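Long-range contacts in beta-agarase AgaA (Microbulbifer thermotolerans, PDB 3WZ1), which cleaves internal beta-1,4-galactosidic linkages of agarose as an endo-type GH16 beta-agarase through the catalytic domain described here, giving neoagarotetraose as its main product: residues Val87-Ile92 with Ile236-Gln241; Leu110-Leu115 with Gly137-Gly142. All coordinates share one frame; numbering follows the deposited sequence.

Interaction 1: Val87-Ile92 with Ile236-Gln241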
ATOM      1  N   VAL A  87      17.965  -5.280   4.923  1.00 11.00           N
ATOM      2  CA  VAL A  87      17.579  -3.936   4.509  1.00 10.67           C
ATOM      3  C   VAL A  87      16.631  -3.366   5.547  1.00 10.02           C
ATOM      4  O   VAL A  87      15.540  -3.883   5.763  1.00  9.12           O
ATOM      5  CB  VAL A  87      16.868  -3.975   3.142  1.00 11.17           C
ATOM      6  CG1 VAL A  87      16.597  -2.569   2.656  1.00 11.45           C
ATOM      7  CG2 VAL A  87      17.665  -4.790   2.114  1.00 11.86           C
ATOM      8  N   TYR A  88      17.067  -2.305   6.211  1.00  9.37           N
ATOM      9  CA  TYR A  88      16.191  -1.545   7.069  1.00  9.49           C
ATOM     10  C   TYR A  88      15.215  -0.747   6.217  1.00  9.11           C
ATOM     11  O   TYR A  88      15.629  -0.066   5.281  1.00  9.06           O
ATOM     12  CB  TYR A  88      16.990  -0.587   7.962  1.00  9.80           C
ATOM     13  CG  TYR A  88      17.739  -1.195   9.134  1.00 10.33           C
ATOM     14  CD1 TYR A  88      17.206  -2.238   9.875  1.00 10.50           C
ATOM     15  CD2 TYR A  88      18.941  -0.633   9.544  1.00 10.42           C
ATOM     16  CE1 TYR A  88      17.884  -2.752  10.979  1.00 11.28           C
ATOM     17  CE2 TYR A  88      19.624  -1.130  10.644  1.00 10.82           C
ATOM     18  CZ  TYR A  88      19.075  -2.188  11.347  1.00 11.25           C
ATOM     19  OH  TYR A  88      19.729  -2.688  12.467  1.00 13.04           O
ATOM     20  N   LEU A  89      13.931  -0.868   6.536  1.00  8.30           N
ATOM     21  CA  LEU A  89      12.855  -0.218   5.768  1.00  8.37           C
ATOM     22  C   LEU A  89      11.814   0.427   6.665  1.00  8.14           C
ATOM     23  O   LEU A  89      11.474  -0.102   7.736  1.00  8.22           O
ATOM     24  CB  LEU A  89      12.149  -1.234   4.847  1.00  8.60           C
ATOM     25  CG  LEU A  89      13.022  -1.901   3.795  1.00  8.61           C
ATOM     26  CD1 LEU A  89      12.249  -2.975   3.051  1.00  8.68           C
ATOM     27  CD2 LEU A  89      13.544  -0.860   2.818  1.00  8.66           C
ATOM     28  N   GLY A  90      11.259   1.549   6.215  1.00  7.46           N
ATOM     29  CA  GLY A  90      10.175   2.184   6.936  1.00  7.63           C
ATOM     30  C   GLY A  90       8.874   1.413   6.857  1.00  7.54           C
ATOM     31  O   GLY A  90       8.605   0.688   5.877  1.00  7.71           O
ATOM     32  N   SER A  91       8.050   1.604   7.881  1.00  7.58           N
ATOM     33  CA  SER A  91       6.707   1.050   7.910  1.00  7.60           C
ATOM     34  C   SER A  91       5.908   1.756   8.965  1.00  7.72           C
ATOM     35  O   SER A  91       6.412   1.960  10.068  1.00  7.89           O
ATOM     36  CB  SER A  91       6.727  -0.444   8.228  1.00  7.78           C
ATOM     37  OG  SER A  91       5.406  -0.962   8.285  1.00  7.99           O
ATOM     38  N   ILE A  92       4.672   2.127   8.643  1.00  7.95           N
ATOM     39  CA  ILE A  92       3.714   2.602   9.637  1.00  8.24           C
ATOM     40  C   ILE A  92       2.393   1.873   9.416  1.00  8.38           C
ATOM     41  O   ILE A  92       2.082   1.420   8.292  1.00  7.95           O
ATOM     42  CB  ILE A  92       3.547   4.157   9.622  1.00  8.37           C
ATOM     43  CG1 ILE A  92       2.632   4.628   8.469  1.00  8.85           C
ATOM     44  CG2 ILE A  92       4.901   4.860   9.611  1.00  8.40           C
ATOM     45  CD1 ILE A  92       2.291   6.099   8.586  1.00  9.08           C
ATOM     46  N   ILE A 236       1.581   1.354   5.412  1.00  7.83           N
ATOM     47  CA  ILE A 236       2.392   2.039   4.404  1.00  8.16           C
ATOM     48  C   ILE A 236       3.811   1.593   4.672  1.00  7.85           C
ATOM     49  O   ILE A 236       4.335   1.824   5.758  1.00  7.76           O
ATOM     50  CB  ILE A 236       2.281   3.561   4.496  1.00  9.23           C
ATOM     51  CG1 ILE A 236       0.812   4.020   4.399  1.00 10.10           C
ATOM     52  CG2 ILE A 236       3.124   4.190   3.378  1.00  9.03           C
ATOM     53  CD1 ILE A 236       0.580   5.411   4.957  1.00 11.50           C
ATOM     54  N   ASN A 237       4.446   0.937   3.713  1.00  7.24           N
ATOM     55  CA  ASN A 237       5.789   0.457   3.943  1.00  7.21           C
ATOM     56  C   ASN A 237       6.575   0.354   2.661  1.00  7.19           C
ATOM     57  O   ASN A 237       6.038   0.624   1.577  1.00  7.13           O
ATOM     58  CB  ASN A 237       5.772  -0.880   4.715  1.00  7.39           C
ATOM     59  CG  ASN A 237       5.401  -2.075   3.860  1.00  7.49           C
ATOM     60  OD1 ASN A 237       5.549  -2.056   2.636  1.00  7.41           O
ATOM     61  ND2 ASN A 237       4.941  -3.139   4.496  1.00  7.41           N
ATOM     62  N   MET A 238       7.848  -0.025   2.782  1.00  7.04           N
ATOM     63  CA  MET A 238       8.512  -0.747   1.707  1.00  7.61           C
ATOM     64  C   MET A 238       8.791  -2.154   2.185  1.00  7.67           C
ATOM     65  O   MET A 238       8.864  -2.418   3.383  1.00  7.96           O
ATOM     66  CB  MET A 238       9.815  -0.111   1.248  1.00  7.63           C
ATOM     67  CG  MET A 238       9.634   1.057   0.288  1.00  7.85           C
ATOM     68  SD  MET A 238      11.150   1.614  -0.492  1.00  8.63           S
ATOM     69  CE  MET A 238      11.860   2.627   0.767  1.00  8.42           C
ATOM     70  N   GLU A 239       8.945  -3.051   1.220  1.00  7.83           N
ATOM     71  CA  GLU A 239       9.301  -4.449   1.478  1.00  8.09           C
ATOM     72  C   GLU A 239      10.354  -4.930   0.502  1.00  8.25           C
ATOM     73  O   GLU A 239      10.266  -4.687  -0.710  1.00  8.30           O
ATOM     74  CB  GLU A 239       8.085  -5.356   1.358  1.00  8.23           C
ATOM     75  CG  GLU A 239       7.067  -5.156   2.473  1.00  8.29           C
ATOM     76  CD  GLU A 239       5.796  -5.971   2.303  1.00  8.57           C
ATOM     77  OE1 GLU A 239       5.744  -6.844   1.391  1.00  8.66           O
ATOM     78  OE2 GLU A 239       4.834  -5.724   3.084  1.00  8.88           O
ATOM     79  N   ASP A 240      11.316  -5.671   1.027  1.00  8.54           N
ATOM     80  CA  ASP A 240      12.135  -6.562   0.220  1.00  8.85           C
ATOM     81  C   ASP A 240      11.377  -7.882   0.278  1.00  9.12           C
ATOM     82  O   ASP A 240      11.293  -8.502   1.348  1.00  9.81           O
ATOM     83  CB  ASP A 240      13.540  -6.684   0.805  1.00  9.18           C
ATOM     84  CG  ASP A 240      14.388  -7.657   0.052  1.00  9.73           C
ATOM     85  OD1 ASP A 240      15.061  -7.241  -0.931  1.00 10.55           O
ATOM     86  OD2 ASP A 240      14.327  -8.851   0.406  1.00 10.85           O
ATOM     87  N   GLN A 241      10.763  -8.276  -0.838  1.00  8.79           N
ATOM     88  CA  GLN A 241       9.851  -9.411  -0.874  1.00  9.03           C
ATOM     89  C   GLN A 241      10.564 -10.677  -1.324  1.00  9.55           C
ATOM     90  O   GLN A 241      11.456 -10.620  -2.175  1.00 10.15           O
ATOM     91  CB  GLN A 241       8.653  -9.110  -1.775  1.00  8.88           C
ATOM     92  CG  GLN A 241       7.851  -7.907  -1.282  1.00  9.05           C
ATOM     93  CD  GLN A 241       6.647  -7.582  -2.138  1.00  9.25           C
ATOM     94  OE1 GLN A 241       6.628  -7.820  -3.361  1.00  9.63           O
ATOM     95  NE2 GLN A 241       5.633  -7.008  -1.511  1.00  9.48           N
TER
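Ile236 O accepts from Ile92 N at 2.9 Å, nearly straight at 164°, and takes a further CA-H...O contact from Ser91 CA at 3.3 Å. Ile236 N returns a bond to Ile92 O at 2.9 Å, closing the hydrogen-bonded pair of an antiparallel ladder. Ser91 and Asn237 form the adjoining non-hydrogen-bonded pair, beyond which Met238 N makes a longer bond of 3.3 Å to Gly90 O. This ladder joins two strands of the GH16 beta-jelly roll. On one face the branches of Ile92 and Ile236 run side by side, their CD1 atoms 4.1 Å apart. On the other, Ser91 OG lies against Asn237 CB while bonding to Gly49 O. Leu89 crosses Met238 at about a right angle; with CG anti to its carbonyl carbon (chi1 -61°), it brings CD1 within 3.4 Å of Met238 O, a carbonyl whose hydrogen bond comes from Trp62 NE1. Gln241 NE2 approaches Glu239 OE1 from above the carboxylate plane at 2.9 Å and also binds Glu134, the predicted proton donor. Backbone bonds and aliphatic contact thus hold the strands together, while the polar end of the second, Glu239 with Gln241 just after it, reaches the probable catalytic centre.

Interaction 2: Leu110-Leu115 with Gly137-Gly142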
ATOM      1  N   LEU A 110       6.515   6.265  -5.871  1.00  8.79           N
ATOM      2  CA  LEU A 110       7.300   5.058  -5.583  1.00  8.77           C
ATOM      3  C   LEU A 110       8.779   5.384  -5.429  1.00  8.66           C
ATOM      4  O   LEU A 110       9.301   6.276  -6.102  1.00  8.69           O
ATOM      5  CB  LEU A 110       7.205   4.042  -6.713  1.00  8.84           C
ATOM      6  CG  LEU A 110       5.836   3.727  -7.309  1.00  9.00           C
ATOM      7  CD1 LEU A 110       5.958   2.635  -8.362  1.00  8.85           C
ATOM      8  CD2 LEU A 110       4.820   3.365  -6.232  1.00  8.63           C
ATOM      9  N   SER A 111       9.470   4.630  -4.590  1.00  8.55           N
ATOM     10  CA  SER A 111      10.911   4.704  -4.586  1.00  8.56           C
ATOM     11  C   SER A 111      11.475   4.123  -5.884  1.00  8.75           C
ATOM     12  O   SER A 111      10.883   3.230  -6.496  1.00  8.74           O
ATOM     13  CB  SER A 111      11.486   3.938  -3.401  1.00  8.57           C
ATOM     14  OG  SER A 111      11.239   2.544  -3.543  1.00  9.01           O
ATOM     15  N   ASN A 112      12.656   4.622  -6.275  1.00  9.20           N
ATOM     16  CA  ASN A 112      13.326   4.142  -7.464  1.00  9.98           C
ATOM     17  C   ASN A 112      14.240   2.997  -7.070  1.00 10.02           C
ATOM     18  O   ASN A 112      15.462   3.098  -7.098  1.00 10.13           O
ATOM     19  CB  ASN A 112      14.085   5.300  -8.096  1.00 10.50           C
ATOM     20  CG  ASN A 112      14.730   4.944  -9.412  1.00 11.12           C
ATOM     21  OD1 ASN A 112      14.655   3.825  -9.906  1.00 11.71           O
ATOM     22  ND2 ASN A 112      15.390   5.957  -9.998  1.00 12.86           N
ATOM     23  N   MET A 113      13.592   1.897  -6.705  1.00  9.61           N
ATOM     24  CA  MET A 113      14.242   0.738  -6.138  1.00  9.30           C
ATOM     25  C   MET A 113      13.531  -0.528  -6.574  1.00  9.03           C
ATOM     26  O   MET A 113      12.368  -0.499  -7.003  1.00  9.22           O
ATOM     27  CB  MET A 113      14.188   0.806  -4.610  1.00  9.58           C
ATOM     28  CG  MET A 113      14.803   2.025  -3.964  1.00  9.49           C
ATOM     29  SD  MET A 113      16.616   2.017  -4.009  1.00  9.62           S
ATOM     30  CE  MET A 113      16.991   1.189  -2.455  1.00  9.88           C
ATOM     31  N   VAL A 114      14.212  -1.664  -6.432  1.00  8.68           N
ATOM     32  CA  VAL A 114      13.592  -2.959  -6.701  1.00  9.22           C
ATOM     33  C   VAL A 114      12.665  -3.417  -5.577  1.00  8.42           C
ATOM     34  O   VAL A 114      11.932  -4.402  -5.700  1.00  8.95           O
ATOM     35  CB  VAL A 114      14.619  -4.055  -7.013  1.00  9.25           C
ATOM     36  CG1 VAL A 114      15.381  -3.698  -8.281  1.00  9.62           C
ATOM     37  CG2 VAL A 114      15.579  -4.311  -5.841  1.00  9.37           C
ATOM     38  N   LEU A 115      12.748  -2.721  -4.449  1.00  8.35           N
ATOM     39  CA  LEU A 115      11.832  -2.928  -3.333  1.00  8.50           C
ATOM     40  C   LEU A 115      10.405  -2.635  -3.728  1.00  8.33           C
ATOM     41  O   LEU A 115      10.149  -1.765  -4.555  1.00  8.54           O
ATOM     42  CB  LEU A 115      12.208  -1.979  -2.201  1.00  8.64           C
ATOM     43  CG  LEU A 115      13.617  -2.126  -1.638  1.00  8.85           C
ATOM     44  CD1 LEU A 115      13.986  -0.917  -0.808  1.00  9.08           C
ATOM     45  CD2 LEU A 115      13.692  -3.395  -0.807  1.00  9.03           C
ATOM     46  N   GLY A 137       9.591   0.488  -8.375  1.00  9.81           N
ATOM     47  CA  GLY A 137       9.936   1.671  -9.177  1.00 10.35           C
ATOM     48  C   GLY A 137      11.240   1.643  -9.957  1.00 11.34           C
ATOM     49  O   GLY A 137      11.468   2.531 -10.773  1.00 11.81           O
ATOM     50  N   SER A 138      12.066   0.618  -9.730  1.00 10.86           N
ATOM     51  CA  SER A 138      13.455   0.580 -10.213  1.00 11.42           C
ATOM     52  C   SER A 138      13.641   0.954 -11.676  1.00 12.35           C
ATOM     53  O   SER A 138      12.989   0.381 -12.544  1.00 11.75           O
ATOM     54  CB  SER A 138      14.027  -0.813 -10.048  1.00 11.39           C
ATOM     55  OG  SER A 138      15.386  -0.780 -10.432  1.00 11.73           O
ATOM     56  N   ASP A 139      14.602   1.843 -11.913  1.00 12.64           N
ATOM     57  CA  ASP A 139      15.045   2.200 -13.267  1.00 14.27           C
ATOM     58  C   ASP A 139      16.218   1.320 -13.736  1.00 14.64           C
ATOM     59  O   ASP A 139      16.863   1.651 -14.743  1.00 15.19           O
ATOM     60  CB  ASP A 139      15.388   3.699 -13.346  1.00 14.76           C
ATOM     61  CG  ASP A 139      16.624   4.107 -12.509  1.00 14.78           C
ATOM     62  OD1 ASP A 139      17.269   3.233 -11.896  1.00 15.63           O
ATOM     63  OD2 ASP A 139      16.916   5.334 -12.458  1.00 17.04           O
ATOM     64  N   ARG A 140      16.499   0.207 -13.047  1.00 15.05           N
ATOM     65  CA  ARG A 140      17.582  -0.692 -13.492  1.00 15.48           C
ATOM     66  C   ARG A 140      17.346  -1.141 -14.919  1.00 17.12           C
ATOM     67  O   ARG A 140      16.220  -1.468 -15.298  1.00 16.88           O
ATOM     68  CB  ARG A 140      17.641  -1.966 -12.666  1.00 14.84           C
ATOM     69  CG  ARG A 140      18.324  -1.832 -11.321  1.00 14.40           C
ATOM     70  CD  ARG A 140      18.408  -3.205 -10.697  1.00 13.51           C
ATOM     71  NE  ARG A 140      18.863  -3.181  -9.306  1.00 12.86           N
ATOM     72  CZ  ARG A 140      19.021  -4.267  -8.570  1.00 12.05           C
ATOM     73  NH1 ARG A 140      18.795  -5.481  -9.050  1.00 12.19           N
ATOM     74  NH2 ARG A 140      19.426  -4.127  -7.313  1.00 11.82           N
ATOM     75  N   PRO A 141      18.411  -1.205 -15.725  1.00 19.20           N
ATOM     76  CA  PRO A 141      18.223  -1.895 -17.003  1.00 20.15           C
ATOM     77  C   PRO A 141      17.736  -3.333 -16.815  1.00 20.34           C
ATOM     78  O   PRO A 141      18.271  -4.062 -15.989  1.00 20.90           O
ATOM     79  CB  PRO A 141      19.635  -1.874 -17.630  1.00 20.82           C
ATOM     80  CG  PRO A 141      20.362  -0.774 -16.943  1.00 21.61           C
ATOM     81  CD  PRO A 141      19.786  -0.709 -15.544  1.00 20.60           C
ATOM     82  N   GLY A 142      16.720  -3.748 -17.575  1.00 19.96           N
ATOM     83  CA  GLY A 142      16.129  -5.061 -17.413  1.00 19.84           C
ATOM     84  C   GLY A 142      14.941  -5.121 -16.453  1.00 18.17           C
ATOM     85  O   GLY A 142      14.382  -6.219 -16.231  1.00 18.85           O
TER
HETATM   86  O   HOH W   1       9.558   0.834  -5.433  1.00  8.43           O
HETATM   87  O   HOH W   2      16.903   0.307  -8.490  1.00 14.46           O
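Asn112 and Asp139 share two hydrogen bonds, the amide of Asn112 serving as both acceptor and donor. Its OD1 takes Asp139 N at 2.8 Å, a bent bond (137°) in the carbonyl plane, while ND2 donates almost straight to Asp139 OD2 at 3.0 Å. Amide and carboxylate planes stand 82° apart, and ND2 meets OD2 from above the carboxylate. With CG anti to the backbone N (chi1 -175°), Asn112 carries its amide across to the other loop. A leucine in its place would probably leave Asp139 N without its acceptor and the carboxylate freer to turn. Ser138 N bonds weakly to Met113 O at 3.0 Å. An inverse gamma turn centred on Asn112 shapes the first loop, between two jelly-roll strands; an ST turn, Ser138 OG accepting from Arg140 N, shapes the second, between a strand and a short helix. One water accepts from Gly137 N at 3.0 Å and lies 2.8 Å from Leu115 O; a second lies 2.7 Å from Ser138 OG, weakly bonded to Asn112 O. Gly137 CA comes within 3.2 Å of Ser111 O, where any side chain would clash. Val114 CG1 sits 3.6 Å above the centre of the Arg140 guanidinium, whose NE salt-bridges Glu255.

In the fold
Interaction 2 is nested along the chain inside the long loop closed by interaction 1, and the two meet directly although their centres lie 15 Å apart. Leu115 is the main joint: its CD1 lies 3.7 Å from Leu89 CD2, and its CD2 lies 3.7 Å from Asp240 CB. Beside it, Met238 SD packs 3.2 Å from Ser111 OG. Thr250 is shared as well, its hydroxyl bonding Asp240 and its carbonyl O accepting from Arg140. Interaction 1 comes closer to the predicted catalytic residues: the Glu239 side chain is about 5 Å from that of Glu134, the predicted proton donor, and about 6 Å from that of Glu129, the predicted nucleophile, whereas that of Leu110 is about 8 Å from that of Glu134.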